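Local structure of structural polyprotein, VP3 (Israeli acute paralysis virus, 5CDD) at residues 79-93 with 230-242. The protein probably serves as a structural building block of the virus shell, the VP3 part of a capsid polyprotein, with a jelly-roll core. Residues are numbered along the deposited sequence; the frame is centred on the assembly and turned at random.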
ATOM      1  N   LYS B  79      72.210   0.383  23.111  1.00 52.55           N
ATOM      2  CA  LYS B  79      72.520  -0.344  21.885  1.00 52.65           C
ATOM      3  C   LYS B  79      71.408  -1.365  21.680  1.00 52.31           C
ATOM      4  O   LYS B  79      71.189  -2.227  22.533  1.00 52.61           O
ATOM      5  CB  LYS B  79      73.870  -1.063  22.001  1.00 52.95           C
ATOM      6  CG  LYS B  79      74.249  -1.859  20.759  1.00 54.30           C
ATOM      7  CD  LYS B  79      75.556  -2.624  20.931  1.00 55.90           C
ATOM      8  CE  LYS B  79      75.813  -3.553  19.746  1.00 57.12           C
ATOM      9  NZ  LYS B  79      74.714  -4.547  19.568  1.00 58.49           N
ATOM     10  N   PRO B  80      70.694  -1.291  20.543  1.00 51.57           N
ATOM     11  CA  PRO B  80      69.617  -2.260  20.334  1.00 50.79           C
ATOM     12  C   PRO B  80      70.080  -3.689  20.547  1.00 50.20           C
ATOM     13  O   PRO B  80      71.089  -4.113  19.986  1.00 50.47           O
ATOM     14  CB  PRO B  80      69.180  -1.989  18.895  1.00 50.54           C
ATOM     15  CG  PRO B  80      70.430  -1.522  18.245  1.00 51.46           C
ATOM     16  CD  PRO B  80      70.994  -0.579  19.288  1.00 51.94           C
ATOM     17  N   ILE B  81      69.342  -4.420  21.377  1.00 49.48           N
ATOM     18  CA  ILE B  81      69.668  -5.808  21.672  1.00 49.70           C
ATOM     19  C   ILE B  81      69.925  -6.609  20.406  1.00 51.08           C
ATOM     20  O   ILE B  81      69.047  -6.744  19.555  1.00 51.84           O
ATOM     21  CB  ILE B  81      68.541  -6.487  22.462  1.00 48.18           C
ATOM     22  CG1 ILE B  81      68.560  -5.966  23.894  1.00 47.11           C
ATOM     23  CG2 ILE B  81      68.708  -8.004  22.415  1.00 47.22           C
ATOM     24  CD1 ILE B  81      67.438  -6.451  24.745  1.00 48.51           C
ATOM     25  N   ALA B  82      71.131  -7.154  20.296  1.00 52.60           N
ATOM     26  CA  ALA B  82      71.512  -7.933  19.127  1.00 53.59           C
ATOM     27  C   ALA B  82      70.756  -9.241  19.037  1.00 54.67           C
ATOM     28  O   ALA B  82      70.595  -9.948  20.028  1.00 55.25           O
ATOM     29  CB  ALA B  82      73.002  -8.215  19.145  1.00 54.10           C
ATOM     30  N   ASN B  83      70.304  -9.554  17.829  1.00 55.95           N
ATOM     31  CA  ASN B  83      69.567 -10.780  17.551  1.00 57.26           C
ATOM     32  C   ASN B  83      70.001 -11.196  16.155  1.00 58.76           C
ATOM     33  O   ASN B  83      69.184 -11.510  15.285  1.00 59.19           O
ATOM     34  CB  ASN B  83      68.064 -10.508  17.582  1.00 56.38           C
ATOM     35  CG  ASN B  83      67.244 -11.759  17.368  1.00 56.47           C
ATOM     36  OD1 ASN B  83      67.360 -12.728  18.119  1.00 56.54           O
ATOM     37  ND2 ASN B  83      66.408 -11.747  16.340  1.00 56.25           N
ATOM     38  N   GLY B  84      71.313 -11.199  15.961  1.00 60.22           N
ATOM     39  CA  GLY B  84      71.866 -11.523  14.664  1.00 61.25           C
ATOM     40  C   GLY B  84      71.603 -10.285  13.832  1.00 62.91           C
ATOM     41  O   GLY B  84      71.632  -9.172  14.357  1.00 63.92           O
ATOM     42  N   ASP B  85      71.340 -10.467  12.544  1.00 63.66           N
ATOM     43  CA  ASP B  85      71.050  -9.341  11.670  1.00 64.90           C
ATOM     44  C   ASP B  85      69.556  -9.290  11.380  1.00 63.61           C
ATOM     45  O   ASP B  85      69.123  -8.717  10.380  1.00 64.42           O
ATOM     46  CB  ASP B  85      71.855  -9.454  10.372  1.00 68.83           C
ATOM     47  CG  ASP B  85      73.301  -9.013  10.547  1.00 72.61           C
ATOM     48  OD1 ASP B  85      73.907  -9.348  11.588  1.00 74.65           O
ATOM     49  OD2 ASP B  85      73.841  -8.342   9.643  1.00 74.21           O
ATOM     50  N   ASP B  86      68.769  -9.905  12.261  1.00 61.36           N
ATOM     51  CA  ASP B  86      67.313  -9.914  12.110  1.00 59.08           C
ATOM     52  C   ASP B  86      66.682  -8.870  13.009  1.00 56.22           C
ATOM     53  O   ASP B  86      67.374  -8.085  13.655  1.00 55.75           O
ATOM     54  CB  ASP B  86      66.720 -11.269  12.488  1.00 62.30           C
ATOM     55  CG  ASP B  86      67.308 -12.410  11.695  1.00 66.95           C
ATOM     56  OD1 ASP B  86      67.516 -12.254  10.472  1.00 70.43           O
ATOM     57  OD2 ASP B  86      67.545 -13.480  12.295  1.00 69.03           O
ATOM     58  N   TRP B  87      65.353  -8.871  13.012  1.00 52.67           N
ATOM     59  CA  TRP B  87      64.541  -7.962  13.812  1.00 48.72           C
ATOM     60  C   TRP B  87      64.253  -8.479  15.222  1.00 48.42           C
ATOM     61  O   TRP B  87      64.388  -9.669  15.508  1.00 48.80           O
ATOM     62  CB  TRP B  87      63.225  -7.653  13.092  1.00 44.44           C
ATOM     63  CG  TRP B  87      63.403  -7.273  11.654  1.00 39.66           C
ATOM     64  CD1 TRP B  87      63.455  -8.118  10.583  1.00 38.47           C
ATOM     65  CD2 TRP B  87      63.551  -5.950  11.127  1.00 37.33           C
ATOM     66  NE1 TRP B  87      63.627  -7.403   9.423  1.00 37.48           N
ATOM     67  CE2 TRP B  87      63.690  -6.069   9.730  1.00 36.54           C
ATOM     68  CE3 TRP B  87      63.581  -4.675  11.702  1.00 35.95           C
ATOM     69  CZ2 TRP B  87      63.856  -4.963   8.899  1.00 36.61           C
ATOM     70  CZ3 TRP B  87      63.746  -3.578  10.874  1.00 36.02           C
ATOM     71  CH2 TRP B  87      63.881  -3.729   9.489  1.00 36.51           C
ATOM     72  N   GLY B  88      63.846  -7.560  16.090  1.00 47.78           N
ATOM     73  CA  GLY B  88      63.490  -7.845  17.470  1.00 45.94           C
ATOM     74  C   GLY B  88      64.063  -6.779  18.379  1.00 45.24           C
ATOM     75  O   GLY B  88      63.361  -6.244  19.237  1.00 45.92           O
ATOM     76  N   GLY B  89      65.334  -6.450  18.179  1.00 43.61           N
ATOM     77  CA  GLY B  89      65.962  -5.386  18.936  1.00 40.86           C
ATOM     78  C   GLY B  89      65.239  -4.159  18.427  1.00 39.48           C
ATOM     79  O   GLY B  89      64.919  -3.217  19.153  1.00 39.19           O
ATOM     80  N   VAL B  90      64.998  -4.216  17.123  1.00 38.90           N
ATOM     81  CA  VAL B  90      64.334  -3.187  16.335  1.00 37.34           C
ATOM     82  C   VAL B  90      63.095  -3.849  15.734  1.00 37.07           C
ATOM     83  O   VAL B  90      63.201  -4.810  14.969  1.00 37.13           O
ATOM     84  CB  VAL B  90      65.224  -2.662  15.190  1.00 36.59           C
ATOM     85  CG1 VAL B  90      64.499  -1.551  14.447  1.00 34.58           C
ATOM     86  CG2 VAL B  90      66.545  -2.153  15.743  1.00 36.37           C
ATOM     87  N   ILE B  91      61.922  -3.338  16.090  1.00 35.83           N
ATOM     88  CA  ILE B  91      60.673  -3.905  15.599  1.00 33.77           C
ATOM     89  C   ILE B  91      59.844  -2.943  14.756  1.00 33.26           C
ATOM     90  O   ILE B  91      59.392  -1.905  15.243  1.00 33.72           O
ATOM     91  CB  ILE B  91      59.797  -4.387  16.774  1.00 32.78           C
ATOM     92  CG1 ILE B  91      60.579  -5.391  17.621  1.00 31.98           C
ATOM     93  CG2 ILE B  91      58.517  -5.021  16.246  1.00 32.14           C
ATOM     94  CD1 ILE B  91      59.842  -5.852  18.855  1.00 31.61           C
ATOM     95  N   PRO B  92      59.638  -3.274  13.470  1.00 32.25           N
ATOM     96  CA  PRO B  92      58.843  -2.405  12.599  1.00 31.47           C
ATOM     97  C   PRO B  92      57.402  -2.374  13.103  1.00 32.07           C
ATOM     98  O   PRO B  92      56.740  -3.412  13.172  1.00 33.26           O
ATOM     99  CB  PRO B  92      58.957  -3.083  11.235  1.00 30.73           C
ATOM    100  CG  PRO B  92      60.285  -3.759  11.301  1.00 30.03           C
ATOM    101  CD  PRO B  92      60.284  -4.343  12.691  1.00 31.33           C
ATOM    102  N   VAL B  93      56.924  -1.190  13.469  1.00 31.97           N
ATOM    103  CA  VAL B  93      55.561  -1.051  13.963  1.00 32.46           C
ATOM    104  C   VAL B  93      54.584  -1.082  12.795  1.00 33.41           C
ATOM    105  O   VAL B  93      54.562  -0.171  11.978  1.00 34.57           O
ATOM    106  CB  VAL B  93      55.381   0.271  14.735  1.00 31.44           C
ATOM    107  CG1 VAL B  93      53.933   0.431  15.167  1.00 30.45           C
ATOM    108  CG2 VAL B  93      56.294   0.286  15.947  1.00 32.06           C
ATOM    109  N   PHE B 230      58.035  -2.181   1.493  1.00 47.08           N
ATOM    110  CA  PHE B 230      58.346  -2.497   2.875  1.00 43.89           C
ATOM    111  C   PHE B 230      58.207  -1.248   3.734  1.00 43.51           C
ATOM    112  O   PHE B 230      57.543  -1.265   4.768  1.00 43.04           O
ATOM    113  CB  PHE B 230      59.771  -3.035   2.978  1.00 41.72           C
ATOM    114  CG  PHE B 230      60.201  -3.331   4.381  1.00 39.58           C
ATOM    115  CD1 PHE B 230      59.716  -4.449   5.049  1.00 39.28           C
ATOM    116  CD2 PHE B 230      61.061  -2.469   5.051  1.00 38.23           C
ATOM    117  CE1 PHE B 230      60.081  -4.705   6.368  1.00 38.48           C
ATOM    118  CE2 PHE B 230      61.432  -2.714   6.368  1.00 37.31           C
ATOM    119  CZ  PHE B 230      60.942  -3.833   7.028  1.00 37.93           C
ATOM    120  N   HIS B 231      58.834  -0.164   3.293  1.00 43.25           N
ATOM    121  CA  HIS B 231      58.792   1.097   4.022  1.00 43.57           C
ATOM    122  C   HIS B 231      57.407   1.726   4.009  1.00 43.26           C
ATOM    123  O   HIS B 231      57.040   2.455   4.930  1.00 44.23           O
ATOM    124  CB  HIS B 231      59.812   2.075   3.433  1.00 43.87           C
ATOM    125  CG  HIS B 231      61.234   1.648   3.624  1.00 44.33           C
ATOM    126  ND1 HIS B 231      61.798   1.480   4.871  1.00 44.20           N
ATOM    127  CD2 HIS B 231      62.201   1.340   2.728  1.00 43.98           C
ATOM    128  CE1 HIS B 231      63.051   1.087   4.734  1.00 44.91           C
ATOM    129  NE2 HIS B 231      63.321   0.994   3.445  1.00 44.42           N
ATOM    130  N   GLU B 232      56.639   1.436   2.965  1.00 43.27           N
ATOM    131  CA  GLU B 232      55.291   1.972   2.826  1.00 42.59           C
ATOM    132  C   GLU B 232      54.266   1.176   3.630  1.00 40.19           C
ATOM    133  O   GLU B 232      53.065   1.427   3.532  1.00 40.29           O
ATOM    134  CB  GLU B 232      54.882   1.971   1.349  1.00 45.67           C
ATOM    135  CG  GLU B 232      55.672   2.932   0.482  1.00 50.50           C
ATOM    136  CD  GLU B 232      55.388   4.380   0.824  1.00 54.77           C
ATOM    137  OE1 GLU B 232      54.233   4.822   0.628  1.00 57.59           O
ATOM    138  OE2 GLU B 232      56.316   5.075   1.295  1.00 56.24           O
ATOM    139  N   SER B 233      54.739   0.230   4.435  1.00 37.60           N
ATOM    140  CA  SER B 233      53.842  -0.608   5.221  1.00 35.28           C
ATOM    141  C   SER B 233      53.983  -0.508   6.739  1.00 35.11           C
ATOM    142  O   SER B 233      53.347  -1.285   7.447  1.00 35.62           O
ATOM    143  CB  SER B 233      54.035  -2.076   4.830  1.00 33.60           C
ATOM    144  OG  SER B 233      53.942  -2.265   3.432  1.00 34.45           O
ATOM    145  N   PHE B 234      54.775   0.430   7.257  1.00 34.26           N
ATOM    146  CA  PHE B 234      54.946   0.468   8.707  1.00 33.50           C
ATOM    147  C   PHE B 234      54.779   1.742   9.532  1.00 34.90           C
ATOM    148  O   PHE B 234      54.260   1.673  10.641  1.00 37.22           O
ATOM    149  CB  PHE B 234      56.272  -0.209   9.048  1.00 29.75           C
ATOM    150  CG  PHE B 234      56.278  -1.676   8.738  1.00 27.13           C
ATOM    151  CD1 PHE B 234      55.522  -2.561   9.500  1.00 25.32           C
ATOM    152  CD2 PHE B 234      56.982  -2.168   7.646  1.00 26.95           C
ATOM    153  CE1 PHE B 234      55.464  -3.913   9.177  1.00 24.20           C
ATOM    154  CE2 PHE B 234      56.929  -3.522   7.313  1.00 25.37           C
ATOM    155  CZ  PHE B 234      56.169  -4.395   8.080  1.00 24.45           C
ATOM    156  N   SER B 235      55.215   2.893   9.034  1.00 35.50           N
ATOM    157  CA  SER B 235      55.051   4.150   9.782  1.00 37.01           C
ATOM    158  C   SER B 235      56.076   4.416  10.882  1.00 36.44           C
ATOM    159  O   SER B 235      56.160   5.536  11.389  1.00 37.52           O
ATOM    160  CB  SER B 235      53.659   4.232  10.424  1.00 37.20           C
ATOM    161  OG  SER B 235      53.670   3.681  11.737  1.00 30.54           O
ATOM    162  N   GLY B 236      56.836   3.400  11.271  1.00 35.21           N
ATOM    163  CA  GLY B 236      57.824   3.607  12.314  1.00 33.85           C
ATOM    164  C   GLY B 236      58.382   2.315  12.870  1.00 33.39           C
ATOM    165  O   GLY B 236      58.254   1.261  12.247  1.00 32.34           O
ATOM    166  N   PHE B 237      58.994   2.390  14.047  1.00 32.92           N
ATOM    167  CA  PHE B 237      59.574   1.206  14.663  1.00 32.31           C
ATOM    168  C   PHE B 237      59.822   1.375  16.156  1.00 32.49           C
ATOM    169  O   PHE B 237      59.886   2.492  16.672  1.00 31.80           O
ATOM    170  CB  PHE B 237      60.893   0.854  13.962  1.00 31.99           C
ATOM    171  CG  PHE B 237      61.988   1.872  14.163  1.00 31.46           C
ATOM    172  CD1 PHE B 237      62.816   1.816  15.282  1.00 31.12           C
ATOM    173  CD2 PHE B 237      62.190   2.892  13.235  1.00 32.09           C
ATOM    174  CE1 PHE B 237      63.828   2.760  15.476  1.00 29.81           C
ATOM    175  CE2 PHE B 237      63.200   3.841  13.420  1.00 30.12           C
ATOM    176  CZ  PHE B 237      64.019   3.773  14.542  1.00 29.74           C
ATOM    177  N   LEU B 238      59.943   0.245  16.845  1.00 33.89           N
ATOM    178  CA  LEU B 238      60.219   0.232  18.274  1.00 35.20           C
ATOM    179  C   LEU B 238      61.662  -0.215  18.426  1.00 36.49           C
ATOM    180  O   LEU B 238      62.167  -0.974  17.603  1.00 36.96           O
ATOM    181  CB  LEU B 238      59.313  -0.759  19.002  1.00 34.56           C
ATOM    182  CG  LEU B 238      57.843  -0.407  19.198  1.00 34.77           C
ATOM    183  CD1 LEU B 238      57.133  -1.564  19.857  1.00 34.50           C
ATOM    184  CD2 LEU B 238      57.714   0.821  20.065  1.00 33.55           C
ATOM    185  N   CYS B 239      62.321   0.247  19.478  1.00 37.96           N
ATOM    186  CA  CYS B 239      63.707  -0.121  19.703  1.00 38.47           C
ATOM    187  C   CYS B 239      63.926  -0.504  21.160  1.00 38.67           C
ATOM    188  O   CYS B 239      63.593   0.260  22.068  1.00 38.62           O
ATOM    189  CB  CYS B 239      64.616   1.045  19.314  1.00 38.82           C
ATOM    190  SG  CYS B 239      66.355   0.616  19.202  1.00 40.19           S
ATOM    191  N   ILE B 240      64.486  -1.692  21.374  1.00 38.96           N
ATOM    192  CA  ILE B 240      64.748  -2.187  22.720  1.00 39.08           C
ATOM    193  C   ILE B 240      66.241  -2.105  23.051  1.00 39.85           C
ATOM    194  O   ILE B 240      67.040  -2.916  22.579  1.00 39.84           O
ATOM    195  CB  ILE B 240      64.272  -3.649  22.865  1.00 38.49           C
ATOM    196  CG1 ILE B 240      62.810  -3.759  22.427  1.00 36.41           C
ATOM    197  CG2 ILE B 240      64.418  -4.106  24.308  1.00 37.86           C
ATOM    198  CD1 ILE B 240      62.262  -5.169  22.451  1.00 34.91           C
ATOM    199  N   ARG B 241      66.608  -1.119  23.867  1.00 40.45           N
ATOM    200  CA  ARG B 241      68.000  -0.915  24.257  1.00 40.74           C
ATOM    201  C   ARG B 241      68.143  -0.832  25.772  1.00 41.71           C
ATOM    202  O   ARG B 241      67.324  -0.209  26.448  1.00 42.66           O
ATOM    203  CB  ARG B 241      68.537   0.379  23.639  1.00 39.61           C
ATOM    204  CG  ARG B 241      68.357   0.478  22.138  1.00 39.83           C
ATOM    205  CD  ARG B 241      68.988   1.746  21.587  1.00 38.14           C
ATOM    206  NE  ARG B 241      68.536   2.939  22.295  1.00 37.56           N
ATOM    207  CZ  ARG B 241      68.779   4.181  21.893  1.00 37.41           C
ATOM    208  NH1 ARG B 241      69.472   4.396  20.783  1.00 36.40           N
ATOM    209  NH2 ARG B 241      68.335   5.209  22.603  1.00 36.59           N
ATOM    210  N   PRO B 242      69.189  -1.464  26.326  1.00 42.18           N
ATOM    211  CA  PRO B 242      69.402  -1.431  27.775  1.00 42.67           C
ATOM    212  C   PRO B 242      69.812  -0.039  28.253  1.00 44.15           C
ATOM    213  O   PRO B 242      70.675   0.599  27.651  1.00 44.43           O
ATOM    214  CB  PRO B 242      70.521  -2.451  27.984  1.00 41.64           C
ATOM    215  CG  PRO B 242      70.366  -3.386  26.819  1.00 41.80           C
ATOM    216  CD  PRO B 242      70.088  -2.439  25.688  1.00 41.85           C
TER
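Ile91 and Leu238 form the hydrogen-bonded pair of a short antiparallel match, bonding N to O in both directions: Ile91 N to Leu238 O at 2.8 Å and Leu238 N to Ile91 O at 2.7 Å. Further along, Ile240 holds both ends of a loop. Its N donates to Gly89 O (2.7 Å), while its O receives Ile81 N (3.0 Å), so residues 81-89 leave the strand edge and return to it around one residue. At the other end, Val93 N bonds to Gly236 O at 3.0 Å.

Side chains divide between the two faces. Val90, Pro92, Phe237 and Cys239 share one; there Val90 CG1 rests against CD1 of Phe237 (3.9 Å). On this side too, Pro80 CB meets Cys239 SG, and the aliphatic part of Arg241 runs alongside Pro80, while its guanidinium bonds to Ala183 and Leu178 carbonyls and pairs with Glu154. Pro92 packs on two aromatic rings: its CB lies over one face of Phe234, 3.9 Å from the ring centroid, and its CG lies over one face of the Trp87 ring, toward the rim. Phe230 and Trp87 approach from opposite directions; chi1 of 177° turns the Phe230 ring away from its own backbone N and out to Trp87, bringing CZ within 3.6 Å of Trp87 CZ2, the rings oblique. On the face of Ile91 and Leu238, Val93 CG2 packs on Leu238 CG.

Strand 90-92 is an edge strand, within this chain, of a four-stranded sheet in the order 90-92, 236-247, 150-159, 189-194. This matches the CHEF sheet of a picornavirus-like jelly roll; Leu238, Ile240 and Val93 pack against strand 132-144 of the facing sheet.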